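Local coordinates for NIF3-related protein (PDB 2GX8) that is of unknown function but carries a dimetal site, seen here with zinc, characteristic of the Nif3 family, together with a probable regulatory domain, at residues 93-98 with 121-126. Residues are numbered along the deposited sequence; the frame is centred on the assembly and turned at random.
Sequences HPLIFN and IAIYAA. With ZN (zinc ion), chain L.
Pro94 and Leu95 lay an apolar edge of the loop 93-98 against Ala125 and Ile123, alternate residues on the same face of strand 122-125. The Pro94 CA stands 3.8 Å from the Ala125 CB, and that methyl also meets Pro94 CB at 4.1 Å, while Pro94 CG turns to the edge of the Phe97 ring, in its plane. Leu95 can be followed outward: its CB lies 4.1 Å from Ile123 CG2; CG stands farther back, 4.8 Å from that methyl; CD2 returns to it at 4.1 Å, and CD1 points elsewhere, 5.9 Å from Ile123 CG2. With CG opposite the backbone N about CA-CB (chi1 170°), the leucine reaches out along the strand and passes its isoleucine partner aslant. On Ile123 it is the short CG2 branch, likewise anti to its own N, that does the touching. These are carbon-to-carbon van der Waals contacts over a modest 170 Å² of buried surface. Ile112 of helix 108-118 and Ile57 also touch Leu95, and Cys116 of that helix touches Ile123, so the pair belongs to the packing between helix and sheet. His93 faces the other way: its NE2 binds zinc at 2.2 Å, alongside His357 and Glu360. Its ND1 is hydrogen-bonded to Asp72 OD1, which fixes the ring's rotation and holds NE2 toward the metal. At the strand's end, Ala126 O accepts a hydrogen bond from ND1 of His92, a ligand of the second zinc. Strands 88-91 and 122-125 are parallel neighbours joined through helix 108-118, a beta-alpha-beta crossover whose loop carries histidine ligands into the dimetal site of the Nif3 family.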
ATOM      1  N   HIS C  93     -10.936 -27.849   4.600  1.00 54.14           N
ATOM      2  CA  HIS C  93     -10.413 -26.871   3.656  1.00 54.11           C
ATOM      3  C   HIS C  93     -11.608 -26.220   2.993  1.00 55.47           C
ATOM      4  O   HIS C  93     -12.465 -26.915   2.463  1.00 56.29           O
ATOM      5  CB  HIS C  93      -9.551 -27.494   2.580  1.00 53.24           C
ATOM      6  CG  HIS C  93      -8.343 -28.168   3.098  1.00 53.92           C
ATOM      7  ND1 HIS C  93      -7.851 -29.322   2.544  1.00 55.32           N
ATOM      8  CD2 HIS C  93      -7.528 -27.863   4.129  1.00 53.91           C
ATOM      9  CE1 HIS C  93      -6.747 -29.676   3.178  1.00 57.72           C
ATOM     10  NE2 HIS C  93      -6.544 -28.820   4.162  1.00 59.41           N
ATOM     11  N   PRO C  94     -11.669 -24.883   3.035  1.00 56.44           N
ATOM     12  CA  PRO C  94     -12.765 -24.124   2.448  1.00 57.49           C
ATOM     13  C   PRO C  94     -12.941 -24.459   0.965  1.00 56.71           C
ATOM     14  O   PRO C  94     -11.972 -24.543   0.266  1.00 56.76           O
ATOM     15  CB  PRO C  94     -12.290 -22.663   2.575  1.00 56.51           C
ATOM     16  CG  PRO C  94     -11.267 -22.661   3.618  1.00 57.64           C
ATOM     17  CD  PRO C  94     -10.659 -24.019   3.671  1.00 57.05           C
ATOM     18  N   LEU C  95     -14.164 -24.662   0.508  1.00 57.41           N
ATOM     19  CA  LEU C  95     -14.420 -24.855  -0.932  1.00 57.10           C
ATOM     20  C   LEU C  95     -14.216 -23.518  -1.675  1.00 56.63           C
ATOM     21  O   LEU C  95     -13.654 -23.485  -2.758  1.00 56.62           O
ATOM     22  CB  LEU C  95     -15.816 -25.417  -1.175  1.00 56.04           C
ATOM     23  CG  LEU C  95     -16.385 -25.493  -2.605  1.00 58.65           C
ATOM     24  CD1 LEU C  95     -15.638 -26.457  -3.520  1.00 54.33           C
ATOM     25  CD2 LEU C  95     -17.853 -25.907  -2.488  1.00 53.97           C
ATOM     26  N   ILE C  96     -14.673 -22.419  -1.094  1.00 56.06           N
ATOM     27  CA  ILE C  96     -14.371 -21.134  -1.689  1.00 55.51           C
ATOM     28  C   ILE C  96     -13.243 -20.575  -0.852  1.00 56.99           C
ATOM     29  O   ILE C  96     -13.437 -20.349   0.331  1.00 57.44           O
ATOM     30  CB  ILE C  96     -15.532 -20.141  -1.578  1.00 54.93           C
ATOM     31  CG1 ILE C  96     -16.751 -20.654  -2.338  1.00 53.99           C
ATOM     32  CG2 ILE C  96     -15.117 -18.768  -2.117  1.00 53.43           C
ATOM     33  CD1 ILE C  96     -17.947 -19.745  -2.223  1.00 52.64           C
ATOM     34  N   PHE C  97     -12.059 -20.388  -1.429  1.00 58.40           N
ATOM     35  CA  PHE C  97     -10.978 -19.764  -0.678  1.00 59.28           C
ATOM     36  C   PHE C  97     -10.767 -18.379  -1.292  1.00 58.69           C
ATOM     37  O   PHE C  97     -10.945 -17.372  -0.628  1.00 58.62           O
ATOM     38  CB  PHE C  97      -9.683 -20.587  -0.641  1.00 61.66           C
ATOM     39  CG  PHE C  97      -8.706 -20.081   0.399  1.00 63.60           C
ATOM     40  CD1 PHE C  97      -8.894 -20.395   1.748  1.00 65.00           C
ATOM     41  CD2 PHE C  97      -7.653 -19.234   0.042  1.00 68.08           C
ATOM     42  CE1 PHE C  97      -8.040 -19.904   2.719  1.00 67.12           C
ATOM     43  CE2 PHE C  97      -6.772 -18.725   1.012  1.00 67.90           C
ATOM     44  CZ  PHE C  97      -6.968 -19.058   2.350  1.00 66.91           C
ATOM     45  N   ASN C  98     -10.388 -18.334  -2.561  1.00 58.36           N
ATOM     46  CA  ASN C  98     -10.344 -17.074  -3.289  1.00 57.58           C
ATOM     47  C   ASN C  98     -11.824 -16.730  -3.558  1.00 55.87           C
ATOM     48  O   ASN C  98     -12.611 -17.634  -3.873  1.00 55.07           O
ATOM     49  CB  ASN C  98      -9.583 -17.243  -4.603  1.00 58.18           C
ATOM     50  CG  ASN C  98      -8.125 -17.620  -4.386  1.00 63.63           C
ATOM     51  OD1 ASN C  98      -7.419 -16.992  -3.581  1.00 65.39           O
ATOM     52  ND2 ASN C  98      -7.662 -18.648  -5.103  1.00 65.52           N
ATOM     53  N   ILE C 121     -27.296 -28.756  -1.053  1.00 56.49           N
ATOM     54  CA  ILE C 121     -26.279 -29.187  -0.098  1.00 57.01           C
ATOM     55  C   ILE C 121     -25.532 -27.998   0.474  1.00 56.97           C
ATOM     56  O   ILE C 121     -24.968 -27.220  -0.281  1.00 57.96           O
ATOM     57  CB  ILE C 121     -25.263 -30.138  -0.719  1.00 56.47           C
ATOM     58  CG1 ILE C 121     -25.964 -31.434  -1.131  1.00 59.30           C
ATOM     59  CG2 ILE C 121     -24.113 -30.443   0.286  1.00 54.64           C
ATOM     60  CD1 ILE C 121     -25.001 -32.416  -1.767  1.00 61.62           C
ATOM     61  N   ALA C 122     -25.546 -27.870   1.805  1.00 55.89           N
ATOM     62  CA  ALA C 122     -24.884 -26.785   2.485  1.00 54.34           C
ATOM     63  C   ALA C 122     -23.420 -27.160   2.678  1.00 54.18           C
ATOM     64  O   ALA C 122     -23.102 -28.310   2.958  1.00 52.82           O
ATOM     65  CB  ALA C 122     -25.550 -26.516   3.806  1.00 54.46           C
ATOM     66  N   ILE C 123     -22.537 -26.185   2.487  1.00 54.64           N
ATOM     67  CA  ILE C 123     -21.105 -26.394   2.620  1.00 54.44           C
ATOM     68  C   ILE C 123     -20.622 -25.435   3.707  1.00 55.71           C
ATOM     69  O   ILE C 123     -20.763 -24.216   3.599  1.00 54.06           O
ATOM     70  CB  ILE C 123     -20.376 -26.128   1.296  1.00 55.86           C
ATOM     71  CG1 ILE C 123     -20.882 -27.059   0.187  1.00 55.62           C
ATOM     72  CG2 ILE C 123     -18.830 -26.268   1.460  1.00 53.03           C
ATOM     73  CD1 ILE C 123     -20.658 -28.524   0.485  1.00 57.63           C
ATOM     74  N   TYR C 124     -20.055 -26.005   4.766  1.00 56.55           N
ATOM     75  CA  TYR C 124     -19.576 -25.221   5.880  1.00 56.51           C
ATOM     76  C   TYR C 124     -18.070 -25.414   6.033  1.00 56.91           C
ATOM     77  O   TYR C 124     -17.583 -26.554   6.039  1.00 58.73           O
ATOM     78  CB  TYR C 124     -20.347 -25.645   7.147  1.00 57.49           C
ATOM     79  CG  TYR C 124     -19.901 -24.976   8.429  1.00 57.63           C
ATOM     80  CD1 TYR C 124     -18.845 -25.516   9.180  1.00 58.15           C
ATOM     81  CD2 TYR C 124     -20.535 -23.842   8.907  1.00 56.42           C
ATOM     82  CE1 TYR C 124     -18.425 -24.946  10.349  1.00 56.53           C
ATOM     83  CE2 TYR C 124     -20.111 -23.251  10.105  1.00 57.91           C
ATOM     84  CZ  TYR C 124     -19.058 -23.823  10.810  1.00 57.33           C
ATOM     85  OH  TYR C 124     -18.602 -23.283  11.981  1.00 57.44           O
ATOM     86  N   ALA C 125     -17.309 -24.327   6.149  1.00 55.13           N
ATOM     87  CA  ALA C 125     -15.858 -24.502   6.295  1.00 54.83           C
ATOM     88  C   ALA C 125     -15.378 -24.336   7.728  1.00 54.74           C
ATOM     89  O   ALA C 125     -15.745 -23.384   8.412  1.00 54.41           O
ATOM     90  CB  ALA C 125     -15.112 -23.570   5.395  1.00 53.95           C
ATOM     91  N   ALA C 126     -14.557 -25.275   8.174  1.00 54.89           N
ATOM     92  CA  ALA C 126     -13.950 -25.208   9.494  1.00 55.97           C
ATOM     93  C   ALA C 126     -12.458 -25.363   9.288  1.00 56.75           C
ATOM     94  O   ALA C 126     -11.927 -26.468   9.421  1.00 57.61           O
ATOM     95  CB  ALA C 126     -14.453 -26.322  10.308  1.00 55.99           C
TER
HETATM   96 ZN    ZN L 374      -4.799 -27.931   5.279  1.00 55.72          ZN